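Local coordinates for protein PrgZ (Enterococcus faecalis, PDB 4FAJ) that binds a peptide pheromone as an extracellular, membrane-anchored substrate-binding protein and probably takes part in peptide transport, at residues A[71-76]-A[245-250]; A[77-82]-A[156-161]; A[253-258]-A[272-277]; A[414-419]-A[451-456]. All coordinates share one frame; numbering follows the deposited sequence.

From the N terminus, the loop after strand 61-66 enters contact 1 through 71-76 and runs directly into contact 2 through 77-82. Contact 2 closes first, when 156-161 meets 77-82. Contact 1 closes later, at 245-250, so contact 2 is nested inside its loop. The two touch: A76 O is 2.6 Å from S156 OG. Contact 3 follows in series and pairs neighbouring strands 252-257 and 271-276; its W253 packs on T82 of contact 2. Contact 4 closes last and joins strand 412-418 to helix 450-459. That helix reaches back to both earlier loops, with N451 beside Q71 and M454 against V79.

Contact 1 of 4, residues A[71-76]-A[245-250]; sequences QSLDPA and EGVGTS
The flat amide of Q71 turns its nitrogen end to G248, with NE2 4.1 Å from G248 O. One water joins the two. It accepts from Q71 NE2 at 3.1 Å and donates to G248 O at 2.7 Å. NE2 also bonds to P69 O, so the nitrogen has two partners. The second flat group is the peptide carbonyl of Q71, whose O meets V247 CG1 at 3.2 Å. V247 places CG1 there by setting it anti to the backbone N (chi1 175°). Its other methyl, CG2, lies 3.6 Å from L73 CD1. L73 itself continues onto I233.

The 71-76 loop is braced from within. S72 OG accepts from D74 N in an ST turn and bonds to T77 OG1. D74 OD1 accepts from A76 N in an Asx turn, while D74 OD2 makes a salt bridge with R148. On the other loop, G246 O takes the backbone N of both T249 and S250.

No direct hydrogen bond joins the two segments. Between them there are the V247 methyls, the Q71 side chain beside G248 and a water bridge. Next to them, G248 is backbone-bonded to V70. The turn bonds lie within each loop.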
loop_
_atom_site.group_PDB
_atom_site.type_symbol
_atom_site.label_atom_id
_atom_site.label_comp_id
_atom_site.label_asym_id
_atom_site.label_seq_id
_atom_site.Cartn_x
_atom_site.Cartn_y
_atom_site.Cartn_z
ATOM N N GLN A 71 -4.202 -11.765 -2.348
ATOM C CA GLN A 71 -2.881 -12.235 -2.752
ATOM C C GLN A 71 -2.108 -12.947 -1.623
ATOM O O GLN A 71 -1.361 -13.888 -1.893
ATOM C CB GLN A 71 -2.045 -11.071 -3.253
ATOM C CG GLN A 71 -2.658 -10.311 -4.391
ATOM C CD GLN A 71 -2.771 -11.159 -5.635
ATOM O OE1 GLN A 71 -1.781 -11.726 -6.088
ATOM N NE2 GLN A 71 -3.966 -11.248 -6.192
ATOM N N SER A 72 -2.305 -12.511 -0.377
ATOM C CA SER A 72 -1.650 -13.114 0.776
ATOM C C SER A 72 -2.578 -13.155 1.995
ATOM O O SER A 72 -3.405 -12.253 2.188
ATOM C CB SER A 72 -0.365 -12.335 1.115
ATOM O OG SER A 72 0.213 -12.790 2.324
ATOM N N LEU A 73 -2.444 -14.215 2.790
ATOM C CA LEU A 73 -3.109 -14.330 4.084
ATOM C C LEU A 73 -2.098 -14.312 5.241
ATOM O O LEU A 73 -2.430 -14.697 6.370
ATOM C CB LEU A 73 -3.938 -15.614 4.134
ATOM C CG LEU A 73 -5.013 -15.793 3.069
ATOM C CD1 LEU A 73 -5.644 -17.179 3.190
ATOM C CD2 LEU A 73 -6.061 -14.710 3.216
ATOM N N ASP A 74 -0.874 -13.876 4.957
ATOM C CA ASP A 74 0.221 -13.888 5.931
ATOM C C ASP A 74 0.746 -12.463 6.152
ATOM O O ASP A 74 1.286 -11.843 5.228
ATOM C CB ASP A 74 1.340 -14.801 5.437
ATOM C CG ASP A 74 2.497 -14.944 6.434
ATOM O OD1 ASP A 74 2.491 -14.335 7.531
ATOM O OD2 ASP A 74 3.446 -15.681 6.098
ATOM N N PRO A 75 0.625 -11.950 7.393
ATOM C CA PRO A 75 1.174 -10.635 7.741
ATOM C C PRO A 75 2.596 -10.385 7.231
ATOM O O PRO A 75 2.934 -9.269 6.834
ATOM C CB PRO A 75 1.173 -10.662 9.279
ATOM C CG PRO A 75 0.025 -11.512 9.627
ATOM C CD PRO A 75 -0.002 -12.597 8.565
ATOM N N ALA A 76 3.432 -11.411 7.271
ATOM C CA ALA A 76 4.818 -11.270 6.860
ATOM C C ALA A 76 4.962 -10.995 5.364
ATOM O O ALA A 76 5.921 -10.351 4.967
ATOM C CB ALA A 76 5.628 -12.512 7.258
ATOM N N GLU A 245 -11.759 -19.768 -1.690
ATOM C CA GLU A 245 -11.373 -21.013 -2.361
ATOM C C GLU A 245 -9.902 -21.076 -2.747
ATOM O O GLU A 245 -9.250 -22.101 -2.544
ATOM C CB GLU A 245 -12.244 -21.248 -3.594
ATOM C CG GLU A 245 -13.677 -21.605 -3.252
ATOM C CD GLU A 245 -14.408 -22.248 -4.413
ATOM O OE1 GLU A 245 -14.031 -21.993 -5.584
ATOM O OE2 GLU A 245 -15.359 -23.012 -4.150
ATOM N N GLY A 246 -9.379 -19.995 -3.313
ATOM C CA GLY A 246 -8.008 -19.986 -3.815
ATOM C C GLY A 246 -7.334 -18.637 -3.654
ATOM O O GLY A 246 -7.786 -17.636 -4.217
ATOM N N VAL A 247 -6.244 -18.607 -2.892
ATOM C CA VAL A 247 -5.461 -17.387 -2.744
ATOM C C VAL A 247 -4.836 -17.043 -4.085
ATOM O O VAL A 247 -4.239 -17.896 -4.723
ATOM C CB VAL A 247 -4.340 -17.542 -1.704
ATOM C CG1 VAL A 247 -3.462 -16.271 -1.666
ATOM C CG2 VAL A 247 -4.923 -17.831 -0.321
ATOM N N GLY A 248 -4.974 -15.791 -4.505
ATOM C CA GLY A 248 -4.414 -15.337 -5.770
ATOM C C GLY A 248 -5.372 -15.386 -6.950
ATOM O O GLY A 248 -5.113 -14.743 -7.971
ATOM N N THR A 249 -6.484 -16.110 -6.812
ATOM C CA THR A 249 -7.386 -16.345 -7.939
ATOM C C THR A 249 -8.888 -16.124 -7.695
ATOM O O THR A 249 -9.592 -15.778 -8.643
ATOM C CB THR A 249 -7.202 -17.781 -8.490
ATOM O OG1 THR A 249 -7.539 -18.731 -7.475
ATOM C CG2 THR A 249 -5.759 -18.014 -8.930
ATOM N N SER A 250 -9.385 -16.336 -6.468
ATOM C CA SER A 250 -10.840 -16.270 -6.194
ATOM C C SER A 250 -11.400 -14.849 -6.324
ATOM O O SER A 250 -10.831 -13.904 -5.771
ATOM C CB SER A 250 -11.173 -16.764 -4.779
ATOM O OG SER A 250 -11.188 -18.172 -4.665
HETATM O O HOH W 1 -4.587 -12.357 -9.070
#

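Contact 2 of 4, residues A[77-82]-A[156-161]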
loop_
_atom_site.group_PDB
_atom_site.type_symbol
_atom_site.label_atom_id
_atom_site.label_comp_id
_atom_site.label_asym_id
_atom_site.label_seq_id
_atom_site.Cartn_x
_atom_site.Cartn_y
_atom_site.Cartn_z
ATOM N N THR A 77 4.024 -11.460 4.540
ATOM C CA THR A 77 4.155 -11.350 3.085
ATOM C C THR A 77 3.140 -10.433 2.397
ATOM O O THR A 77 3.342 -10.091 1.238
ATOM C CB THR A 77 4.065 -12.729 2.396
ATOM O OG1 THR A 77 2.733 -13.248 2.528
ATOM C CG2 THR A 77 5.094 -13.707 3.000
ATOM N N ALA A 78 2.073 -10.035 3.094
ATOM C CA ALA A 78 1.030 -9.200 2.504
ATOM C C ALA A 78 1.504 -7.745 2.302
ATOM O O ALA A 78 1.929 -7.084 3.247
ATOM C CB ALA A 78 -0.224 -9.233 3.365
ATOM N N VAL A 79 1.422 -7.269 1.063
ATOM C CA VAL A 79 1.844 -5.914 0.707
ATOM C C VAL A 79 0.884 -5.142 -0.227
ATOM O O VAL A 79 1.090 -3.941 -0.472
ATOM C CB VAL A 79 3.263 -5.953 0.093
ATOM C CG1 VAL A 79 3.235 -6.469 -1.339
ATOM C CG2 VAL A 79 3.905 -4.585 0.169
ATOM N N ASP A 80 -0.153 -5.810 -0.729
ATOM C CA ASP A 80 -1.169 -5.203 -1.608
ATOM C C ASP A 80 -2.432 -4.817 -0.830
ATOM O O ASP A 80 -2.747 -5.437 0.191
ATOM C CB ASP A 80 -1.553 -6.185 -2.721
ATOM C CG ASP A 80 -2.380 -7.325 -2.201
ATOM O OD1 ASP A 80 -1.769 -8.206 -1.553
ATOM O OD2 ASP A 80 -3.627 -7.306 -2.390
ATOM N N GLN A 81 -3.167 -3.814 -1.333
ATOM C CA GLN A 81 -4.324 -3.276 -0.622
ATOM C C GLN A 81 -5.415 -4.289 -0.349
ATOM O O GLN A 81 -5.972 -4.286 0.736
ATOM C CB GLN A 81 -4.951 -2.052 -1.323
ATOM C CG GLN A 81 -6.157 -1.406 -0.522
ATOM C CD GLN A 81 -5.828 -0.923 0.935
ATOM O OE1 GLN A 81 -6.101 -1.628 1.938
ATOM N NE2 GLN A 81 -5.268 0.287 1.049
ATOM N N THR A 82 -5.749 -5.148 -1.311
ATOM C CA THR A 82 -6.840 -6.116 -1.077
ATOM C C THR A 82 -6.518 -7.080 0.067
ATOM O O THR A 82 -7.366 -7.341 0.928
ATOM C CB THR A 82 -7.170 -6.945 -2.321
ATOM O OG1 THR A 82 -7.494 -6.076 -3.422
ATOM C CG2 THR A 82 -8.334 -7.914 -2.054
ATOM N N SER A 156 10.812 -11.424 3.201
ATOM C CA SER A 156 9.625 -10.601 3.369
ATOM C C SER A 156 9.760 -9.296 2.613
ATOM O O SER A 156 10.758 -8.594 2.770
ATOM C CB SER A 156 9.383 -10.293 4.847
ATOM O OG SER A 156 8.318 -9.383 5.000
ATOM N N PRO A 157 8.734 -8.937 1.820
ATOM C CA PRO A 157 8.725 -7.619 1.216
ATOM C C PRO A 157 8.523 -6.494 2.240
ATOM O O PRO A 157 8.593 -5.318 1.866
ATOM C CB PRO A 157 7.521 -7.678 0.277
ATOM C CG PRO A 157 6.588 -8.608 0.951
ATOM C CD PRO A 157 7.456 -9.640 1.615
ATOM N N ASN A 158 8.246 -6.843 3.503
ATOM C CA ASN A 158 7.971 -5.842 4.535
ATOM C C ASN A 158 9.156 -5.540 5.467
ATOM O O ASN A 158 8.991 -4.829 6.463
ATOM C CB ASN A 158 6.752 -6.265 5.371
ATOM C CG ASN A 158 5.457 -6.248 4.577
ATOM O OD1 ASN A 158 5.153 -5.275 3.863
ATOM N ND2 ASN A 158 4.676 -7.318 4.703
ATOM N N VAL A 159 10.340 -6.055 5.139
ATOM C CA VAL A 159 11.475 -5.998 6.064
ATOM C C VAL A 159 11.883 -4.570 6.430
ATOM O O VAL A 159 12.285 -4.326 7.566
ATOM C CB VAL A 159 12.726 -6.789 5.557
ATOM C CG1 VAL A 159 12.436 -8.255 5.507
ATOM C CG2 VAL A 159 13.202 -6.293 4.174
ATOM N N GLU A 160 11.749 -3.634 5.488
ATOM C CA GLU A 160 12.143 -2.235 5.702
ATOM C C GLU A 160 11.331 -1.546 6.821
ATOM O O GLU A 160 11.832 -0.646 7.486
ATOM C CB GLU A 160 12.003 -1.439 4.396
ATOM C CG GLU A 160 12.570 -0.033 4.426
ATOM C CD GLU A 160 14.092 -0.013 4.405
ATOM O OE1 GLU A 160 14.686 0.780 5.172
ATOM O OE2 GLU A 160 14.688 -0.792 3.619
ATOM N N LEU A 161 10.092 -1.981 7.028
ATOM C CA LEU A 161 9.243 -1.448 8.097
ATOM C C LEU A 161 9.783 -1.694 9.506
ATOM O O LEU A 161 9.335 -1.052 10.468
ATOM C CB LEU A 161 7.839 -2.051 8.008
ATOM C CG LEU A 161 7.020 -1.695 6.770
ATOM C CD1 LEU A 161 5.733 -2.527 6.714
ATOM C CD2 LEU A 161 6.705 -0.216 6.744
HETATM O O HOH W 2 2.736 -4.171 4.166
#
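The direct polar link runs from N158 to A78. N158 ND2 donates to A78 O over 3.1 Å, and the bond is nearly straight (170° at the hydrogen). A78 O lies in the plane of the N158 amide. The donor, however, stands well above the A78 carbonyl plane, 49° out of it. ND2 makes a second, weak bond to A76 O.

A water doubles the link. It donates to N158 OD1 at 2.7 Å and to A78 O at 3.2 Å. Both ends of the amide are therefore engaged, which should fix its rotation. A78 O in turn has two donors.

Packing is contributed by P157 and V79. The proline ring points at the other loop, and its CG lies 3.6 Å from T77 O. The same CG comes within 4.3 Å of V79 CB. V79 sets CG2 anti to its backbone N, which brings that methyl across to N158, 4.0 Å from OD1.

Turn bonds hold the 156-161 side in shape. S156 to V159 form a type I beta turn. S156 OG accepts from N158 N at 2.9 Å, an ST turn, and also bonds to A76 O, just before the 77-82 segment.

The 77-82 segment leads into helix 81-90, with D80 as its N-cap. V79 makes backbone hydrogen bonds to the bound peptide and packs on one of its apolar side chains. The contact thus joins the peptide-contacting loop before helix 81-90 to the 156-161 turn, in a family 5 solute-binding protein.

Contact 3 of 4, residues A[253-258]-A[272-277]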
loop_
_atom_site.group_PDB
_atom_site.type_symbol
_atom_site.label_atom_id
_atom_site.label_comp_id
_atom_site.label_asym_id
_atom_site.label_seq_id
_atom_site.Cartn_x
_atom_site.Cartn_y
_atom_site.Cartn_z
ATOM N N TRP A 253 -15.121 -13.863 -1.698
ATOM C CA TRP A 253 -14.858 -14.427 -0.380
ATOM C C TRP A 253 -15.834 -13.887 0.656
ATOM O O TRP A 253 -16.521 -12.873 0.429
ATOM C CB TRP A 253 -13.393 -14.228 0.045
ATOM C CG TRP A 253 -12.919 -12.825 0.045
ATOM C CD1 TRP A 253 -12.896 -11.969 1.105
ATOM C CD2 TRP A 253 -12.374 -12.109 -1.062
ATOM N NE1 TRP A 253 -12.379 -10.758 0.726
ATOM C CE2 TRP A 253 -12.059 -10.813 -0.604
ATOM C CE3 TRP A 253 -12.130 -12.431 -2.402
ATOM C CZ2 TRP A 253 -11.498 -9.846 -1.434
ATOM C CZ3 TRP A 253 -11.589 -11.463 -3.229
ATOM C CH2 TRP A 253 -11.271 -10.192 -2.743
ATOM N N THR A 254 -15.911 -14.579 1.786
ATOM C CA THR A 254 -16.816 -14.214 2.878
ATOM C C THR A 254 -16.087 -14.243 4.222
ATOM O O THR A 254 -15.285 -15.150 4.489
ATOM C CB THR A 254 -18.033 -15.190 2.960
ATOM O OG1 THR A 254 -18.804 -15.130 1.744
ATOM C CG2 THR A 254 -18.926 -14.841 4.158
ATOM N N ILE A 255 -16.354 -13.237 5.059
ATOM C CA ILE A 255 -15.877 -13.226 6.440
ATOM C C ILE A 255 -17.092 -13.194 7.355
ATOM O O ILE A 255 -18.137 -12.661 6.989
ATOM C CB ILE A 255 -14.907 -12.033 6.737
ATOM C CG1 ILE A 255 -15.661 -10.690 6.727
ATOM C CG2 ILE A 255 -13.756 -12.033 5.722
ATOM C CD1 ILE A 255 -14.762 -9.418 6.861
ATOM N N SER A 256 -16.948 -13.774 8.545
ATOM C CA SER A 256 -18.065 -13.927 9.472
ATOM C C SER A 256 -17.628 -13.526 10.877
ATOM O O SER A 256 -16.462 -13.688 11.237
ATOM C CB SER A 256 -18.542 -15.380 9.472
ATOM O OG SER A 256 -18.971 -15.771 8.181
ATOM N N LYS A 257 -18.562 -13.034 11.681
ATOM C CA LYS A 257 -18.222 -12.569 13.019
ATOM C C LYS A 257 -17.463 -13.628 13.824
ATOM O O LYS A 257 -17.885 -14.775 13.905
ATOM C CB LYS A 257 -19.471 -12.134 13.795
ATOM C CG LYS A 257 -19.137 -11.624 15.199
ATOM C CD LYS A 257 -20.358 -11.052 15.911
ATOM C CE LYS A 257 -20.109 -10.952 17.408
ATOM N NZ LYS A 257 -21.006 -9.967 18.081
ATOM N N ASN A 258 -16.341 -13.210 14.409
ATOM C CA ASN A 258 -15.510 -14.042 15.276
ATOM C C ASN A 258 -15.970 -13.902 16.729
ATOM O O ASN A 258 -15.661 -12.915 17.393
ATOM C CB ASN A 258 -14.043 -13.601 15.159
ATOM C CG ASN A 258 -13.116 -14.347 16.104
ATOM O OD1 ASN A 258 -13.503 -15.316 16.766
ATOM N ND2 ASN A 258 -11.868 -13.911 16.146
ATOM N N ILE A 272 -19.945 -10.542 5.977
ATOM C CA ILE A 272 -19.733 -9.618 4.891
ATOM C C ILE A 272 -19.152 -10.424 3.739
ATOM O O ILE A 272 -18.176 -11.154 3.926
ATOM C CB ILE A 272 -18.761 -8.479 5.292
ATOM C CG1 ILE A 272 -19.110 -7.917 6.672
ATOM C CG2 ILE A 272 -18.768 -7.385 4.236
ATOM C CD1 ILE A 272 -18.136 -6.861 7.177
ATOM N N ASN A 273 -19.785 -10.316 2.575
ATOM C CA ASN A 273 -19.321 -10.947 1.336
ATOM C C ASN A 273 -18.529 -9.949 0.505
ATOM O O ASN A 273 -18.769 -8.746 0.580
ATOM C CB ASN A 273 -20.520 -11.463 0.528
ATOM C CG ASN A 273 -21.414 -12.390 1.332
ATOM O OD1 ASN A 273 -22.580 -12.073 1.615
ATOM N ND2 ASN A 273 -20.868 -13.522 1.729
ATOM N N PHE A 274 -17.564 -10.437 -0.275
ATOM C CA PHE A 274 -16.787 -9.569 -1.162
ATOM C C PHE A 274 -16.813 -10.119 -2.585
ATOM O O PHE A 274 -16.771 -11.335 -2.775
ATOM C CB PHE A 274 -15.351 -9.433 -0.666
ATOM C CG PHE A 274 -15.248 -8.755 0.672
ATOM C CD1 PHE A 274 -15.021 -7.386 0.758
ATOM C CD2 PHE A 274 -15.416 -9.481 1.843
ATOM C CE1 PHE A 274 -14.950 -6.751 1.991
ATOM C CE2 PHE A 274 -15.340 -8.851 3.083
ATOM C CZ PHE A 274 -15.114 -7.473 3.148
ATOM N N GLN A 275 -16.895 -9.213 -3.562
ATOM C CA GLN A 275 -16.898 -9.548 -4.979
ATOM C C GLN A 275 -15.913 -8.649 -5.717
ATOM O O GLN A 275 -15.990 -7.431 -5.598
ATOM C CB GLN A 275 -18.303 -9.349 -5.555
ATOM C CG GLN A 275 -18.368 -9.353 -7.078
ATOM C CD GLN A 275 -18.162 -10.725 -7.659
ATOM O OE1 GLN A 275 -18.943 -11.634 -7.394
ATOM N NE2 GLN A 275 -17.102 -10.890 -8.454
ATOM N N VAL A 276 -15.003 -9.237 -6.488
ATOM C CA VAL A 276 -14.074 -8.449 -7.289
ATOM C C VAL A 276 -14.847 -7.803 -8.442
ATOM O O VAL A 276 -15.638 -8.462 -9.114
ATOM C CB VAL A 276 -12.893 -9.288 -7.843
ATOM C CG1 VAL A 276 -12.002 -8.434 -8.734
ATOM C CG2 VAL A 276 -12.068 -9.870 -6.697
ATOM N N VAL A 277 -14.626 -6.505 -8.644
ATOM C CA VAL A 277 -15.227 -5.771 -9.758
ATOM C C VAL A 277 -14.122 -5.204 -10.648
ATOM O O VAL A 277 -13.315 -4.384 -10.205
ATOM C CB VAL A 277 -16.165 -4.655 -9.261
ATOM C CG1 VAL A 277 -16.714 -3.808 -10.444
ATOM C CG2 VAL A 277 -17.313 -5.264 -8.482
#
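W253 pairs with F274 and I255 with I272 as hydrogen-bonded pairs of two antiparallel strands, whose axes approach to 4.8 Å at 160°, with T254 and N273 as the non-hydrogen-bonded pair between them. They are the inner strands of a four-stranded mixed sheet, flanked by strands 61-66 and 239-243. Four backbone bonds tie them. The shortest is F274 N to W253 O at 2.7 Å, and W253 N returns a bond to F274 O at 3.2 Å. I255 and I272 exchange the other two.

The side chains of W253, I255, I272 and F274 share one face. W253 has its CG in the crowded position between backbone N and carbonyl carbon (chi1 56°), which lays the indole across the neighbouring strand. F274 CB then sits over the indole face, 3.7 Å from the centroid of the five-membered ring, a CH-pi contact. The F274 ring is nearly parallel to the indole (15°) but slid away, so the two barely overlap. At the far end of the indole, W253 CZ3 meets V276 CG2 at 3.8 Å. I255 CD1 comes to the edge of the F274 ring, 3.9 Å from CE2. I255 CG1 lies beside I272 CB at 4.1 Å.

Helix 81-90 packs on this face, through T82 on W253 and through L86 and V90 on I255. The backbone bonds fix the register, and the aromatic and aliphatic groups supply an apolar surface on which the helix rests.

Contact 4 of 4, residues A[414-419]-A[451-456]; sequences DLLVSD and NVFMER
F453 sets its ring anti to the backbone N (chi1 -161°), which carries it from the helix down to L416-S418. R456 takes a bend at chi3 (61°) that turns its guanidinium over L416. The F453 ring lies against both backbone and side chain of the strand. Its CE2 is 3.6 Å from S418 N, its CZ is 3.7 Å from L416 O, and its CE1 is 3.9 Å from L416 CB.

L416 and R456 cross at about a right angle. The leucine methyls lie over one face of the guanidinium, with CD2 3.6 Å from NH1 and CD1 3.7 Å from NE. R456 NE bonds to D461 O, which anchors one corner of the guanidinium. D414 OD2 is 4.6 Å from R456 NH2, not in contact, though the opposite charges may attract weakly. D414 OD1 is taken by T444 and T446.

No hydrogen bond crosses between strand and helix. Helix 450-459 links strand 442-448 to strand 464-470, and both run parallel to strand 412-418, which lies between them. This is a beta-alpha-beta crossover over the middle strand. S418 and F453 also touch apolar side chains of the bound peptide, so the crossover borders the binding site.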
loop_
_atom_site.group_PDB
_atom_site.type_symbol
_atom_site.label_atom_id
_atom_site.label_comp_id
_atom_site.label_asym_id
_atom_site.label_seq_id
_atom_site.Cartn_x
_atom_site.Cartn_y
_atom_site.Cartn_z
ATOM N N ASP A 414 7.551 -1.476 -23.282
ATOM C CA ASP A 414 6.346 -2.138 -22.819
ATOM C C ASP A 414 5.857 -1.534 -21.500
ATOM O O ASP A 414 6.664 -1.179 -20.640
ATOM C CB ASP A 414 6.582 -3.628 -22.622
ATOM C CG ASP A 414 5.314 -4.343 -22.226
ATOM O OD1 ASP A 414 4.380 -4.343 -23.050
ATOM O OD2 ASP A 414 5.235 -4.850 -21.082
ATOM N N LEU A 415 4.534 -1.441 -21.360
ATOM C CA LEU A 415 3.892 -0.885 -20.179
ATOM C C LEU A 415 2.958 -1.924 -19.543
ATOM O O LEU A 415 1.904 -2.252 -20.102
ATOM C CB LEU A 415 3.101 0.372 -20.567
ATOM C CG LEU A 415 2.279 1.057 -19.473
ATOM C CD1 LEU A 415 3.116 1.294 -18.212
ATOM C CD2 LEU A 415 1.703 2.367 -19.991
ATOM N N LEU A 416 3.353 -2.437 -18.382
ATOM C CA LEU A 416 2.534 -3.384 -17.624
ATOM C C LEU A 416 1.437 -2.663 -16.848
ATOM O O LEU A 416 1.689 -1.648 -16.184
ATOM C CB LEU A 416 3.382 -4.195 -16.634
ATOM C CG LEU A 416 4.273 -5.310 -17.171
ATOM C CD1 LEU A 416 4.890 -6.092 -16.009
ATOM C CD2 LEU A 416 3.495 -6.232 -18.119
ATOM N N VAL A 417 0.228 -3.202 -16.928
ATOM C CA VAL A 417 -0.904 -2.682 -16.193
ATOM C C VAL A 417 -1.766 -3.839 -15.704
ATOM O O VAL A 417 -1.758 -4.929 -16.283
ATOM C CB VAL A 417 -1.768 -1.734 -17.059
ATOM C CG1 VAL A 417 -0.936 -0.567 -17.591
ATOM C CG2 VAL A 417 -2.439 -2.494 -18.220
ATOM N N SER A 418 -2.500 -3.590 -14.628
ATOM C CA SER A 418 -3.508 -4.527 -14.141
ATOM C C SER A 418 -4.607 -4.680 -15.205
ATOM O O SER A 418 -4.872 -3.746 -15.959
ATOM C CB SER A 418 -4.085 -4.014 -12.829
ATOM O OG SER A 418 -5.177 -4.818 -12.396
ATOM N N ASP A 419 -5.231 -5.854 -15.300
ATOM C CA ASP A 419 -6.204 -6.081 -16.385
ATOM C C ASP A 419 -7.638 -5.581 -16.100
ATOM O O ASP A 419 -8.562 -5.902 -16.848
ATOM C CB ASP A 419 -6.191 -7.546 -16.858
ATOM C CG ASP A 419 -6.475 -8.534 -15.751
ATOM O OD1 ASP A 419 -6.749 -8.112 -14.610
ATOM O OD2 ASP A 419 -6.417 -9.751 -16.033
ATOM N N ASN A 451 -1.701 -11.275 -9.495
ATOM C CA ASN A 451 -0.660 -12.182 -8.986
ATOM C C ASN A 451 0.555 -12.276 -9.917
ATOM O O ASN A 451 1.685 -12.332 -9.446
ATOM C CB ASN A 451 -1.217 -13.577 -8.644
ATOM C CG ASN A 451 -1.693 -14.353 -9.852
ATOM O OD1 ASN A 451 -2.179 -13.790 -10.838
ATOM N ND2 ASN A 451 -1.566 -15.671 -9.774
ATOM N N VAL A 452 0.319 -12.266 -11.229
ATOM C CA VAL A 452 1.395 -12.245 -12.222
ATOM C C VAL A 452 2.152 -10.901 -12.199
ATOM O O VAL A 452 3.382 -10.868 -12.279
ATOM C CB VAL A 452 0.865 -12.530 -13.656
ATOM C CG1 VAL A 452 1.985 -12.415 -14.683
ATOM C CG2 VAL A 452 0.214 -13.926 -13.734
ATOM N N PHE A 453 1.404 -9.807 -12.080
ATOM C CA PHE A 453 1.979 -8.464 -12.007
ATOM C C PHE A 453 2.909 -8.348 -10.784
ATOM O O PHE A 453 4.040 -7.901 -10.913
ATOM C CB PHE A 453 0.844 -7.425 -11.945
ATOM C CG PHE A 453 1.245 -6.017 -12.306
ATOM C CD1 PHE A 453 2.580 -5.634 -12.492
ATOM C CD2 PHE A 453 0.259 -5.040 -12.414
ATOM C CE1 PHE A 453 2.908 -4.318 -12.807
ATOM C CE2 PHE A 453 0.591 -3.724 -12.725
ATOM C CZ PHE A 453 1.916 -3.366 -12.911
ATOM N N MET A 454 2.452 -8.772 -9.608
ATOM C CA MET A 454 3.295 -8.698 -8.407
ATOM C C MET A 454 4.594 -9.467 -8.584
ATOM O O MET A 454 5.659 -8.977 -8.209
ATOM C CB MET A 454 2.561 -9.207 -7.161
ATOM C CG MET A 454 1.402 -8.323 -6.726
ATOM S SD MET A 454 1.917 -6.841 -5.844
ATOM C CE MET A 454 2.060 -7.504 -4.185
ATOM N N GLU A 455 4.507 -10.659 -9.180
ATOM C CA GLU A 455 5.678 -11.506 -9.392
ATOM C C GLU A 455 6.682 -10.856 -10.360
ATOM O O GLU A 455 7.893 -10.874 -10.118
ATOM C CB GLU A 455 5.238 -12.886 -9.902
ATOM C CG GLU A 455 6.374 -13.850 -10.234
ATOM C CD GLU A 455 5.870 -15.123 -10.879
ATOM O OE1 GLU A 455 5.882 -15.208 -12.133
ATOM O OE2 GLU A 455 5.442 -16.036 -10.135
ATOM N N ARG A 456 6.180 -10.276 -11.444
ATOM C CA ARG A 456 7.058 -9.624 -12.412
ATOM C C ARG A 456 7.727 -8.371 -11.834
ATOM O O ARG A 456 8.872 -8.093 -12.152
ATOM C CB ARG A 456 6.301 -9.309 -13.699
ATOM C CG ARG A 456 5.936 -10.574 -14.467
ATOM C CD ARG A 456 5.280 -10.279 -15.793
ATOM N NE ARG A 456 6.151 -9.511 -16.673
ATOM C CZ ARG A 456 5.860 -9.196 -17.932
ATOM N NH1 ARG A 456 4.715 -9.596 -18.486
ATOM N NH2 ARG A 456 6.728 -8.486 -18.643
#